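Local coordinates for tubulin-like protein CetZ1 (Haloferax volcanii, PDB 4B46), which is a GTP-binding tubulin-like cytoskeletal protein that controls cell shape and is essential for developing the rod-shaped cells needed for efficient swimming, at residues D99-V104 with Y127-Y132; G115-A120 with F154-R159; S229-A234 with A341-L346; E293-V298 with T322-V327. One frame throughout, in Å; residues are numbered along the deposited sequence.

Contact 1 (D99-V104 with Y127-Y132)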
loop_
_atom_site.group_PDB
_atom_site.type_symbol
_atom_site.label_atom_id
_atom_site.label_comp_id
_atom_site.label_asym_id
_atom_site.label_seq_id
_atom_site.Cartn_x
_atom_site.Cartn_y
_atom_site.Cartn_z
ATOM N N ASP A 99 0.873 -5.776 14.376
ATOM C CA ASP A 99 0.022 -6.788 13.758
ATOM C C ASP A 99 0.604 -7.301 12.447
ATOM O O ASP A 99 0.366 -8.448 12.059
ATOM C CB ASP A 99 -1.373 -6.209 13.495
ATOM C CG ASP A 99 -2.073 -5.798 14.770
ATOM O OD1 ASP A 99 -2.077 -6.611 15.719
ATOM O OD2 ASP A 99 -2.590 -4.666 14.836
ATOM N N ALA A 100 1.351 -6.442 11.757
ATOM C CA ALA A 100 1.918 -6.814 10.467
ATOM C C ALA A 100 3.031 -5.871 10.039
ATOM O O ALA A 100 3.134 -4.753 10.544
ATOM C CB ALA A 100 0.810 -6.844 9.387
ATOM N N PHE A 101 3.860 -6.340 9.107
ATOM C CA PHE A 101 4.835 -5.491 8.426
ATOM C C PHE A 101 4.242 -5.023 7.107
ATOM O O PHE A 101 3.456 -5.749 6.493
ATOM C CB PHE A 101 6.112 -6.274 8.130
ATOM C CG PHE A 101 6.926 -6.589 9.345
ATOM C CD1 PHE A 101 6.696 -7.746 10.065
ATOM C CD2 PHE A 101 7.926 -5.722 9.761
ATOM C CE1 PHE A 101 7.450 -8.036 11.191
ATOM C CE2 PHE A 101 8.685 -6.004 10.876
ATOM C CZ PHE A 101 8.452 -7.161 11.590
ATOM N N LEU A 102 4.598 -3.810 6.687
ATOM C CA LEU A 102 4.249 -3.320 5.356
ATOM C C LEU A 102 5.487 -2.747 4.648
ATOM O O LEU A 102 6.077 -1.749 5.087
ATOM C CB LEU A 102 3.141 -2.268 5.420
ATOM C CG LEU A 102 2.670 -1.719 4.073
ATOM C CD1 LEU A 102 1.895 -2.783 3.291
ATOM C CD2 LEU A 102 1.824 -0.466 4.252
ATOM N N VAL A 103 5.875 -3.388 3.554
ATOM C CA VAL A 103 7.022 -2.944 2.767
ATOM C C VAL A 103 6.508 -2.119 1.596
ATOM O O VAL A 103 5.757 -2.612 0.748
ATOM C CB VAL A 103 7.860 -4.142 2.274
ATOM C CG1 VAL A 103 9.054 -3.668 1.417
ATOM C CG2 VAL A 103 8.333 -4.961 3.467
ATOM N N VAL A 104 6.878 -0.844 1.582
ATOM C CA VAL A 104 6.360 0.092 0.595
ATOM C C VAL A 104 7.451 0.500 -0.391
ATOM O O VAL A 104 8.557 0.853 0.025
ATOM C CB VAL A 104 5.817 1.360 1.268
ATOM C CG1 VAL A 104 5.160 2.279 0.210
ATOM C CG2 VAL A 104 4.820 0.990 2.367
ATOM N N TYR A 127 10.406 -13.471 11.095
ATOM C CA TYR A 127 9.223 -13.114 11.878
ATOM C C TYR A 127 8.015 -13.945 11.461
ATOM O O TYR A 127 7.964 -14.458 10.347
ATOM C CB TYR A 127 8.883 -11.625 11.737
ATOM C CG TYR A 127 9.968 -10.695 12.220
ATOM C CD1 TYR A 127 10.353 -10.675 13.558
ATOM C CD2 TYR A 127 10.606 -9.829 11.341
ATOM C CE1 TYR A 127 11.353 -9.824 14.003
ATOM C CE2 TYR A 127 11.601 -8.973 11.772
ATOM C CZ TYR A 127 11.969 -8.971 13.101
ATOM O OH TYR A 127 12.957 -8.119 13.524
ATOM N N THR A 128 7.042 -14.064 12.359
ATOM C CA THR A 128 5.843 -14.847 12.081
ATOM C C THR A 128 4.598 -13.995 11.835
ATOM O O THR A 128 3.555 -14.527 11.469
ATOM C CB THR A 128 5.557 -15.868 13.204
ATOM O OG1 THR A 128 5.559 -15.198 14.470
ATOM C CG2 THR A 128 6.623 -16.952 13.223
ATOM N N GLU A 129 4.691 -12.686 12.045
ATOM C CA GLU A 129 3.579 -11.795 11.704
ATOM C C GLU A 129 3.438 -11.710 10.178
ATOM O O GLU A 129 4.409 -11.934 9.462
ATOM C CB GLU A 129 3.806 -10.387 12.270
ATOM C CG GLU A 129 3.722 -10.280 13.791
ATOM C CD GLU A 129 5.051 -10.529 14.471
ATOM O OE1 GLU A 129 6.035 -10.828 13.759
ATOM O OE2 GLU A 129 5.105 -10.412 15.716
ATOM N N PRO A 130 2.232 -11.386 9.679
ATOM C CA PRO A 130 2.079 -11.214 8.221
ATOM C C PRO A 130 2.992 -10.119 7.671
ATOM O O PRO A 130 3.233 -9.122 8.353
ATOM C CB PRO A 130 0.615 -10.780 8.067
ATOM C CG PRO A 130 -0.077 -11.293 9.298
ATOM C CD PRO A 130 0.959 -11.204 10.399
ATOM N N VAL A 131 3.499 -10.310 6.453
ATOM C CA VAL A 131 4.313 -9.303 5.787
ATOM C C VAL A 131 3.627 -8.929 4.480
ATOM O O VAL A 131 3.504 -9.752 3.568
ATOM C CB VAL A 131 5.755 -9.813 5.493
ATOM C CG1 VAL A 131 6.546 -8.798 4.657
ATOM C CG2 VAL A 131 6.497 -10.167 6.811
ATOM N N TYR A 132 3.150 -7.696 4.407
ATOM C CA TYR A 132 2.473 -7.225 3.206
ATOM C C TYR A 132 3.368 -6.278 2.429
ATOM O O TYR A 132 4.309 -5.691 2.980
ATOM C CB TYR A 132 1.157 -6.527 3.555
ATOM C CG TYR A 132 0.223 -7.391 4.377
ATOM C CD1 TYR A 132 -0.201 -8.625 3.910
ATOM C CD2 TYR A 132 -0.213 -6.976 5.626
ATOM C CE1 TYR A 132 -1.048 -9.424 4.668
ATOM C CE2 TYR A 132 -1.062 -7.754 6.384
ATOM C CZ TYR A 132 -1.468 -8.982 5.902
ATOM O OH TYR A 132 -2.310 -9.765 6.659
#
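Phe101 and Leu102 run parallel beside Val131 and Tyr132, laced by three backbone bonds: Phe101 N to Pro130 O (2.9 Å), Tyr132 N to Phe101 O (2.9 Å) and Val103 N to Tyr132 O (2.8 Å). Just before the paired strands, Pro130 CD rests against Asp99 O at 3.3 Å. With CG beside its own backbone N (chi1 -71°), the Phe101 ring leans back toward the loop that leads into the second strand. There its CZ lies over one face of the Tyr127 ring, 3.4 Å from CD2. The planes are 25° apart but slid so far that the rings scarcely overlap. Glu129 OE1 approaches the Phe101 ring at its edge, and Val131 CG2 packs against CD1. On the reverse face of the sheet, Tyr132 serves two neighbours: its CE2 meets Ala100 CB at 3.7 Å, while its CB receives Leu102 CD1 at 3.8 Å, the two side chains crossing at about a right angle. Tyr127 OH is bonded to Gln87. Helix 111-126 covers Val103 and Val131, completing the beta-alpha-beta crossover of strand 100-106, helix and strand 131-137 in the Rossmann-like GTPase domain of the tubulin/FtsZ family.

Contact 2 (G115-A120 with F154-R159); sequences GAPVLA and FQTFVR
The Phe157 ring takes Ala116 CB over one face, 3.9 Å from CZ and toward the rim, in a CH-pi contact, while Ala120 CB comes to its edge near CE1 (4.2 Å). Two torsions place the ring: CG is anti to the backbone N (chi1 -156°), reaching across to the other helix, and a chi2 of 6° turns the ring plane almost in line with the CA-CB bond. CD1 thus swings round to Pro117 CA at 4.0 Å. Pro117 fills the space next to the ring's stem, its CG lying 3.9 Å from Phe157 N and its CB 3.7 Å from Thr156 CG2. Having no N-H, Pro117 leaves the turn before it unbonded there, and helix 111-126 kinks. The axes run nearly parallel, 19° apart, and approach to 8.6 Å, a spacing consistent with the small alanines and the proline on this face. Thr156 turns its methyl to the contact while OG1 makes a weak bond to Arg152 O in its own helix. Beneath the pair, Val103 of strand 100-106 touches both Ala116 and Phe157. Helix 111-126 begins at the GTP-binding residues Gly110, Thr111 and Gly112, and the Ala116 side chain is about 8 Å from GDP. Such side-by-side helices over a parallel sheet are characteristic of the Rossmann-like GTPase domain of tubulin and FtsZ.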
loop_
_atom_site.group_PDB
_atom_site.type_symbol
_atom_site.label_atom_id
_atom_site.label_comp_id
_atom_site.label_asym_id
_atom_site.label_seq_id
_atom_site.Cartn_x
_atom_site.Cartn_y
_atom_site.Cartn_z
ATOM N N GLY A 115 15.151 -4.166 -4.070
ATOM C CA GLY A 115 15.337 -4.437 -2.649
ATOM C C GLY A 115 14.095 -4.801 -1.851
ATOM O O GLY A 115 14.184 -5.568 -0.885
ATOM N N ALA A 116 12.940 -4.258 -2.234
ATOM C CA ALA A 116 11.707 -4.574 -1.507
ATOM C C ALA A 116 11.393 -6.074 -1.442
ATOM O O ALA A 116 11.089 -6.577 -0.367
ATOM C CB ALA A 116 10.508 -3.765 -2.031
ATOM N N PRO A 117 11.488 -6.803 -2.575
ATOM C CA PRO A 117 11.214 -8.243 -2.472
ATOM C C PRO A 117 12.244 -8.990 -1.628
ATOM O O PRO A 117 11.904 -9.995 -0.994
ATOM C CB PRO A 117 11.308 -8.727 -3.922
ATOM C CG PRO A 117 11.093 -7.513 -4.741
ATOM C CD PRO A 117 11.737 -6.408 -3.974
ATOM N N VAL A 118 13.488 -8.520 -1.647
ATOM C CA VAL A 118 14.544 -9.120 -0.848
ATOM C C VAL A 118 14.219 -8.929 0.626
ATOM O O VAL A 118 14.327 -9.862 1.423
ATOM C CB VAL A 118 15.934 -8.516 -1.192
ATOM C CG1 VAL A 118 16.993 -8.914 -0.143
ATOM C CG2 VAL A 118 16.358 -8.951 -2.577
ATOM N N LEU A 119 13.788 -7.728 0.985
ATOM C CA LEU A 119 13.419 -7.470 2.371
ATOM C C LEU A 119 12.210 -8.303 2.790
ATOM O O LEU A 119 12.203 -8.872 3.895
ATOM C CB LEU A 119 13.132 -5.986 2.615
ATOM C CG LEU A 119 12.651 -5.661 4.041
ATOM C CD1 LEU A 119 13.656 -6.099 5.118
ATOM C CD2 LEU A 119 12.313 -4.179 4.180
ATOM N N ALA A 120 11.193 -8.375 1.924
ATOM C CA ALA A 120 9.971 -9.112 2.271
ATOM C C ALA A 120 10.290 -10.565 2.598
ATOM O O ALA A 120 9.794 -11.111 3.579
ATOM C CB ALA A 120 8.923 -9.020 1.153
ATOM N N PHE A 154 7.462 -6.772 -9.856
ATOM C CA PHE A 154 6.143 -7.291 -9.499
ATOM C C PHE A 154 6.146 -8.818 -9.375
ATOM O O PHE A 154 5.620 -9.365 -8.411
ATOM C CB PHE A 154 5.061 -6.847 -10.498
ATOM C CG PHE A 154 3.739 -7.551 -10.289
ATOM C CD1 PHE A 154 2.824 -7.070 -9.371
ATOM C CD2 PHE A 154 3.440 -8.718 -10.982
ATOM C CE1 PHE A 154 1.614 -7.735 -9.151
ATOM C CE2 PHE A 154 2.234 -9.386 -10.769
ATOM C CZ PHE A 154 1.327 -8.894 -9.849
ATOM N N GLN A 155 6.740 -9.495 -10.357
ATOM C CA GLN A 155 6.782 -10.956 -10.373
ATOM C C GLN A 155 7.381 -11.496 -9.081
ATOM O O GLN A 155 6.870 -12.455 -8.511
ATOM C CB GLN A 155 7.616 -11.472 -11.551
ATOM C CG GLN A 155 7.115 -11.064 -12.921
ATOM C CD GLN A 155 5.908 -11.861 -13.367
ATOM O OE1 GLN A 155 4.807 -11.325 -13.490
ATOM N NE2 GLN A 155 6.110 -13.150 -13.618
ATOM N N THR A 156 8.460 -10.870 -8.624
ATOM C CA THR A 156 9.171 -11.358 -7.442
ATOM C C THR A 156 8.477 -10.917 -6.168
ATOM O O THR A 156 8.280 -11.715 -5.249
ATOM C CB THR A 156 10.628 -10.851 -7.412
ATOM O OG1 THR A 156 11.245 -11.126 -8.669
ATOM C CG2 THR A 156 11.422 -11.551 -6.302
ATOM N N PHE A 157 8.117 -9.637 -6.113
ATOM C CA PHE A 157 7.475 -9.056 -4.926
ATOM C C PHE A 157 6.192 -9.807 -4.528
ATOM O O PHE A 157 5.968 -10.097 -3.346
ATOM C CB PHE A 157 7.140 -7.589 -5.209
ATOM C CG PHE A 157 7.028 -6.726 -3.984
ATOM C CD1 PHE A 157 7.344 -7.216 -2.728
ATOM C CD2 PHE A 157 6.632 -5.406 -4.101
ATOM C CE1 PHE A 157 7.250 -6.404 -1.603
ATOM C CE2 PHE A 157 6.529 -4.591 -2.983
ATOM C CZ PHE A 157 6.834 -5.100 -1.727
ATOM N N VAL A 158 5.352 -10.115 -5.516
ATOM C CA VAL A 158 4.057 -10.732 -5.235
ATOM C C VAL A 158 4.254 -12.116 -4.624
ATOM O O VAL A 158 3.446 -12.574 -3.818
ATOM C CB VAL A 158 3.147 -10.780 -6.499
ATOM C CG1 VAL A 158 3.621 -11.844 -7.471
ATOM C CG2 VAL A 158 1.685 -11.020 -6.111
ATOM N N ARG A 159 5.356 -12.764 -4.982
ATOM C CA ARG A 159 5.649 -14.097 -4.484
ATOM C C ARG A 159 6.264 -14.099 -3.085
ATOM O O ARG A 159 6.272 -15.130 -2.414
ATOM C CB ARG A 159 6.558 -14.842 -5.468
ATOM C CG ARG A 159 5.823 -15.375 -6.695
ATOM C CD ARG A 159 6.781 -15.650 -7.844
ATOM N NE ARG A 159 6.113 -16.195 -9.028
ATOM C CZ ARG A 159 5.399 -15.480 -9.898
ATOM N NH1 ARG A 159 5.230 -14.177 -9.720
ATOM N NH2 ARG A 159 4.841 -16.074 -10.946
#

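Contact 3 (S229-A234 with A341-L346); sequences STVGYA and AGVILL
Tyr233 and Val343 meet across a non-hydrogen-bonded pair, the valine's CG2 reaching the ring edge in its plane, 3.5 Å from Tyr233 CD2. Val343 has its chi1 at 147°, away from a staggered position, which suggests some strain. Its other branch, CG1, touches Val231 CG1 at 4.0 Å, and Val231 sends CG2 to Leu345 CD1, also at 4.0 Å. On the reverse face Thr230 and Leu346 lie side by side, CG2 against CB at 3.9 Å, while Gly232 and Gly342 bring no side chain. Six backbone bonds, two at each of the pairs Thr230-Leu346, Gly232-Ile344 and Ala234-Gly342, hold the strands. They are not alike: Gly342 N meets Ala234 O at 2.7 Å nearly head-on, whereas Ile344 N reaches Gly232 O at 3.0 Å from 41° above the carbonyl plane. This is the first of two antiparallel steps in the mixed sheet; strand 228-237 is still parallel to strand 163-168 of the GTPase domain. Ser229 bonds through its backbone to Leu164 and Val166 of strand 163-168, and through OG to Asn163. Thr230 OG1 is bonded to Leu285 O. Phe194 and Val196 of helix 179-198, the central helix of the tubulin/FtsZ fold, pack on Val231, Tyr233 and Val343, and helix 265-280 covers Ala234 and Ile344 from the other face.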
loop_
_atom_site.group_PDB
_atom_site.type_symbol
_atom_site.label_atom_id
_atom_site.label_comp_id
_atom_site.label_asym_id
_atom_site.label_seq_id
_atom_site.Cartn_x
_atom_site.Cartn_y
_atom_site.Cartn_z
ATOM N N SER A 229 -4.032 -7.106 -4.187
ATOM C CA SER A 229 -5.214 -6.395 -3.701
ATOM C C SER A 229 -5.321 -4.984 -4.252
ATOM O O SER A 229 -4.323 -4.366 -4.609
ATOM C CB SER A 229 -5.251 -6.344 -2.176
ATOM O OG SER A 229 -5.288 -7.649 -1.647
ATOM N N THR A 230 -6.547 -4.481 -4.300
ATOM C CA THR A 230 -6.821 -3.132 -4.783
ATOM C C THR A 230 -7.790 -2.466 -3.810
ATOM O O THR A 230 -8.559 -3.145 -3.117
ATOM C CB THR A 230 -7.397 -3.153 -6.228
ATOM O OG1 THR A 230 -7.527 -1.812 -6.740
ATOM C CG2 THR A 230 -8.766 -3.860 -6.283
ATOM N N VAL A 231 -7.752 -1.139 -3.742
ATOM C CA VAL A 231 -8.620 -0.421 -2.818
ATOM C C VAL A 231 -9.516 0.610 -3.510
ATOM O O VAL A 231 -9.045 1.417 -4.310
ATOM C CB VAL A 231 -7.795 0.245 -1.684
ATOM C CG1 VAL A 231 -8.628 1.237 -0.905
ATOM C CG2 VAL A 231 -7.236 -0.828 -0.749
ATOM N N GLY A 232 -10.815 0.568 -3.197
ATOM C CA GLY A 232 -11.747 1.589 -3.651
ATOM C C GLY A 232 -12.027 2.553 -2.522
ATOM O O GLY A 232 -11.893 2.184 -1.354
ATOM N N TYR A 233 -12.430 3.777 -2.846
ATOM C CA TYR A 233 -12.509 4.821 -1.822
ATOM C C TYR A 233 -13.429 5.950 -2.230
ATOM O O TYR A 233 -13.331 6.469 -3.335
ATOM C CB TYR A 233 -11.098 5.383 -1.545
ATOM C CG TYR A 233 -11.034 6.601 -0.625
ATOM C CD1 TYR A 233 -11.157 7.890 -1.128
ATOM C CD2 TYR A 233 -10.788 6.457 0.742
ATOM C CE1 TYR A 233 -11.087 9.001 -0.299
ATOM C CE2 TYR A 233 -10.702 7.564 1.576
ATOM C CZ TYR A 233 -10.856 8.828 1.051
ATOM O OH TYR A 233 -10.779 9.925 1.874
ATOM N N ALA A 234 -14.312 6.340 -1.318
ATOM C CA ALA A 234 -15.099 7.548 -1.490
ATOM C C ALA A 234 -15.289 8.223 -0.140
ATOM O O ALA A 234 -15.321 7.566 0.894
ATOM C CB ALA A 234 -16.447 7.237 -2.138
ATOM N N ALA A 341 -15.938 8.423 5.325
ATOM C CA ALA A 341 -15.228 7.788 4.225
ATOM C C ALA A 341 -15.559 6.304 4.166
ATOM O O ALA A 341 -15.648 5.638 5.202
ATOM C CB ALA A 341 -13.730 7.992 4.376
ATOM N N GLY A 342 -15.754 5.797 2.953
ATOM C CA GLY A 342 -15.954 4.376 2.744
ATOM C C GLY A 342 -14.799 3.796 1.952
ATOM O O GLY A 342 -14.420 4.343 0.912
ATOM N N VAL A 343 -14.229 2.701 2.448
ATOM C CA VAL A 343 -13.148 2.026 1.749
ATOM C C VAL A 343 -13.549 0.595 1.472
ATOM O O VAL A 343 -14.112 -0.080 2.325
ATOM C CB VAL A 343 -11.832 2.058 2.576
ATOM C CG1 VAL A 343 -10.995 0.800 2.348
ATOM C CG2 VAL A 343 -11.026 3.306 2.241
ATOM N N ILE A 344 -13.269 0.125 0.269
ATOM C CA ILE A 344 -13.463 -1.278 -0.036
ATOM C C ILE A 344 -12.118 -1.887 -0.387
ATOM O O ILE A 344 -11.433 -1.417 -1.289
ATOM C CB ILE A 344 -14.446 -1.472 -1.202
ATOM C CG1 ILE A 344 -15.794 -0.801 -0.867
ATOM C CG2 ILE A 344 -14.637 -2.955 -1.482
ATOM C CD1 ILE A 344 -16.807 -0.841 -1.997
ATOM N N LEU A 345 -11.738 -2.920 0.352
ATOM C CA LEU A 345 -10.522 -3.657 0.072
ATOM C C LEU A 345 -10.944 -4.910 -0.659
ATOM O O LEU A 345 -11.807 -5.652 -0.179
ATOM C CB LEU A 345 -9.804 -4.018 1.381
ATOM C CG LEU A 345 -8.703 -5.078 1.313
ATOM C CD1 LEU A 345 -7.536 -4.633 0.414
ATOM C CD2 LEU A 345 -8.203 -5.449 2.723
ATOM N N LEU A 346 -10.377 -5.113 -1.844
ATOM C CA LEU A 346 -10.647 -6.299 -2.637
ATOM C C LEU A 346 -9.348 -7.071 -2.767
ATOM O O LEU A 346 -8.374 -6.568 -3.320
ATOM C CB LEU A 346 -11.184 -5.922 -4.023
ATOM C CG LEU A 346 -12.501 -5.145 -4.032
ATOM C CD1 LEU A 346 -12.842 -4.681 -5.443
ATOM C CD2 LEU A 346 -13.637 -5.995 -3.472
#

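Contact 4 (E293-V298 with T322-V327)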
loop_
_atom_site.group_PDB
_atom_site.type_symbol
_atom_site.label_atom_id
_atom_site.label_comp_id
_atom_site.label_asym_id
_atom_site.label_seq_id
_atom_site.Cartn_x
_atom_site.Cartn_y
_atom_site.Cartn_z
ATOM N N GLU A 293 -11.503 -12.373 -4.581
ATOM C CA GLU A 293 -11.627 -13.518 -3.683
ATOM C C GLU A 293 -12.362 -13.148 -2.394
ATOM O O GLU A 293 -13.248 -13.869 -1.940
ATOM C CB GLU A 293 -10.232 -14.070 -3.367
ATOM C CG GLU A 293 -10.225 -15.388 -2.615
ATOM C CD GLU A 293 -8.818 -15.928 -2.410
ATOM O OE1 GLU A 293 -7.875 -15.410 -3.053
ATOM O OE2 GLU A 293 -8.659 -16.870 -1.605
ATOM N N ARG A 294 -11.985 -12.024 -1.796
ATOM C CA ARG A 294 -12.578 -11.597 -0.536
ATOM C C ARG A 294 -12.672 -10.087 -0.559
ATOM O O ARG A 294 -11.852 -9.431 -1.190
ATOM C CB ARG A 294 -11.707 -12.031 0.649
ATOM C CG ARG A 294 -11.558 -13.528 0.811
ATOM C CD ARG A 294 -10.758 -13.837 2.081
ATOM N NE ARG A 294 -10.878 -15.241 2.466
ATOM C CZ ARG A 294 -10.028 -16.193 2.098
ATOM N NH1 ARG A 294 -8.982 -15.894 1.334
ATOM N NH2 ARG A 294 -10.220 -17.442 2.496
ATOM N N ALA A 295 -13.680 -9.543 0.119
ATOM C CA ALA A 295 -13.889 -8.102 0.169
ATOM C C ALA A 295 -14.081 -7.663 1.612
ATOM O O ALA A 295 -14.634 -8.400 2.429
ATOM C CB ALA A 295 -15.110 -7.703 -0.670
ATOM N N LEU A 296 -13.623 -6.458 1.921
ATOM C CA LEU A 296 -13.830 -5.878 3.231
ATOM C C LEU A 296 -14.281 -4.451 3.041
ATOM O O LEU A 296 -13.623 -3.673 2.356
ATOM C CB LEU A 296 -12.536 -5.891 4.042
ATOM C CG LEU A 296 -12.547 -5.096 5.349
ATOM C CD1 LEU A 296 -13.522 -5.685 6.394
ATOM C CD2 LEU A 296 -11.133 -5.008 5.947
ATOM N N LEU A 297 -15.411 -4.118 3.649
ATOM C CA LEU A 297 -15.948 -2.772 3.620
ATOM C C LEU A 297 -15.602 -2.078 4.924
ATOM O O LEU A 297 -15.791 -2.635 6.006
ATOM C CB LEU A 297 -17.475 -2.819 3.445
ATOM C CG LEU A 297 -18.214 -1.495 3.592
ATOM C CD1 LEU A 297 -17.719 -0.493 2.555
ATOM C CD2 LEU A 297 -19.733 -1.711 3.462
ATOM N N VAL A 298 -15.098 -0.857 4.821
ATOM C CA VAL A 298 -14.772 -0.077 5.995
ATOM C C VAL A 298 -15.413 1.301 5.899
ATOM O O VAL A 298 -15.171 2.037 4.939
ATOM C CB VAL A 298 -13.244 0.085 6.148
ATOM C CG1 VAL A 298 -12.922 0.962 7.353
ATOM C CG2 VAL A 298 -12.571 -1.277 6.282
ATOM N N THR A 322 -19.488 -8.364 -6.892
ATOM C CA THR A 322 -18.173 -9.014 -6.942
ATOM C C THR A 322 -18.252 -10.526 -7.064
ATOM O O THR A 322 -17.365 -11.153 -7.642
ATOM C CB THR A 322 -17.330 -8.698 -5.692
ATOM O OG1 THR A 322 -18.029 -9.161 -4.521
ATOM C CG2 THR A 322 -17.066 -7.194 -5.579
ATOM N N GLY A 323 -19.305 -11.113 -6.498
ATOM C CA GLY A 323 -19.368 -12.555 -6.330
ATOM C C GLY A 323 -18.309 -13.079 -5.363
ATOM O O GLY A 323 -17.969 -14.265 -5.391
ATOM N N SER A 324 -17.779 -12.206 -4.509
ATOM C CA SER A 324 -16.729 -12.612 -3.560
ATOM C C SER A 324 -17.147 -13.762 -2.657
ATOM O O SER A 324 -18.308 -13.873 -2.251
ATOM C CB SER A 324 -16.256 -11.439 -2.692
ATOM O OG SER A 324 -15.590 -10.457 -3.468
ATOM N N MET A 325 -16.173 -14.605 -2.340
ATOM C CA MET A 325 -16.366 -15.737 -1.446
ATOM C C MET A 325 -16.869 -15.273 -0.075
ATOM O O MET A 325 -17.754 -15.890 0.520
ATOM C CB MET A 325 -15.039 -16.475 -1.300
ATOM C CG MET A 325 -15.105 -17.864 -0.699
ATOM S SD MET A 325 -13.432 -18.384 -0.245
ATOM C CE MET A 325 -13.659 -20.141 0.012
ATOM N N GLU A 326 -16.299 -14.178 0.415
ATOM C CA GLU A 326 -16.614 -13.662 1.744
ATOM C C GLU A 326 -16.665 -12.145 1.674
ATOM O O GLU A 326 -15.853 -11.532 0.990
ATOM C CB GLU A 326 -15.529 -14.102 2.743
ATOM C CG GLU A 326 -15.463 -15.606 2.919
ATOM C CD GLU A 326 -14.198 -16.085 3.611
ATOM O OE1 GLU A 326 -13.356 -15.245 4.005
ATOM O OE2 GLU A 326 -14.050 -17.318 3.750
ATOM N N VAL A 327 -17.637 -11.532 2.337
ATOM C CA VAL A 327 -17.679 -10.078 2.387
ATOM C C VAL A 327 -17.822 -9.623 3.824
ATOM O O VAL A 327 -18.867 -9.828 4.448
ATOM C CB VAL A 327 -18.829 -9.469 1.551
ATOM C CG1 VAL A 327 -18.801 -7.938 1.669
ATOM C CG2 VAL A 327 -18.732 -9.894 0.080
HETATM O O HOH W 1 -11.945 -18.177 4.728
#
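Ala295 and Val327 pair in parallel where strands 294-301 and 326-333 begin, the two strands of a beta-alpha-beta unit closed by helix 308-322. Two backbone bonds cross: Ala295 N to Glu326 O (3.1 Å) and Met325 N to Glu293 O (3.0 Å), the latter bent to 136° at the hydrogen. At the opposite edge of strand 294-301, Glu293 and Arg294 face Ser347 in a classic beta bulge. Charge dominates the Arg294-Glu326 face. Arg294 and Glu326 lie side by side, pointing the same way, and NE meets OE1 at 2.9 Å. The carboxylate oxygen sits in the guanidinium plane but is itself approached from well above the carboxylate plane, the two groups being turned 62° apart. Arg294 NH1 reaches back to Glu293 OE2 (3.1 Å), a water accepts from NH2, and Arg328 is a second partner of Glu326 OE1; this network probably fixes the guanidinium's rotation. Met325 SD lies over one face of that group, 4.3 Å from NH2. At the helix end, Thr322 OG1 accepts from Ser324 N (3.1 Å) in an ST turn round Gly323. Between the two segments apolar packing is slight: Ala295 CB rests 4.3 Å from Val327 CG2.

Overall arrangement
Contacts 1, 3 and 4 lie in one continuous mixed sheet, parallel in 1 and 4 and antiparallel in 3; contact 2 joins helices packed against it. Contacts 1 and 2 interlock in the GTPase domain: helix 111-126 belongs to both, and Val131 CG1 packs near Ala120 O. In the C-terminal domain, contact 4 nests inside the chain loop closed by contact 3, and strands 339-347 and 294-301 are neighbours there. Contacts 1, 2 and 3 are buried and largely apolar in their side chains. Contact 4, at an outermost strand, is partly buried and is dominated by charged groups. Contacts 2 and 3 lie on opposite sides of the chain's centre.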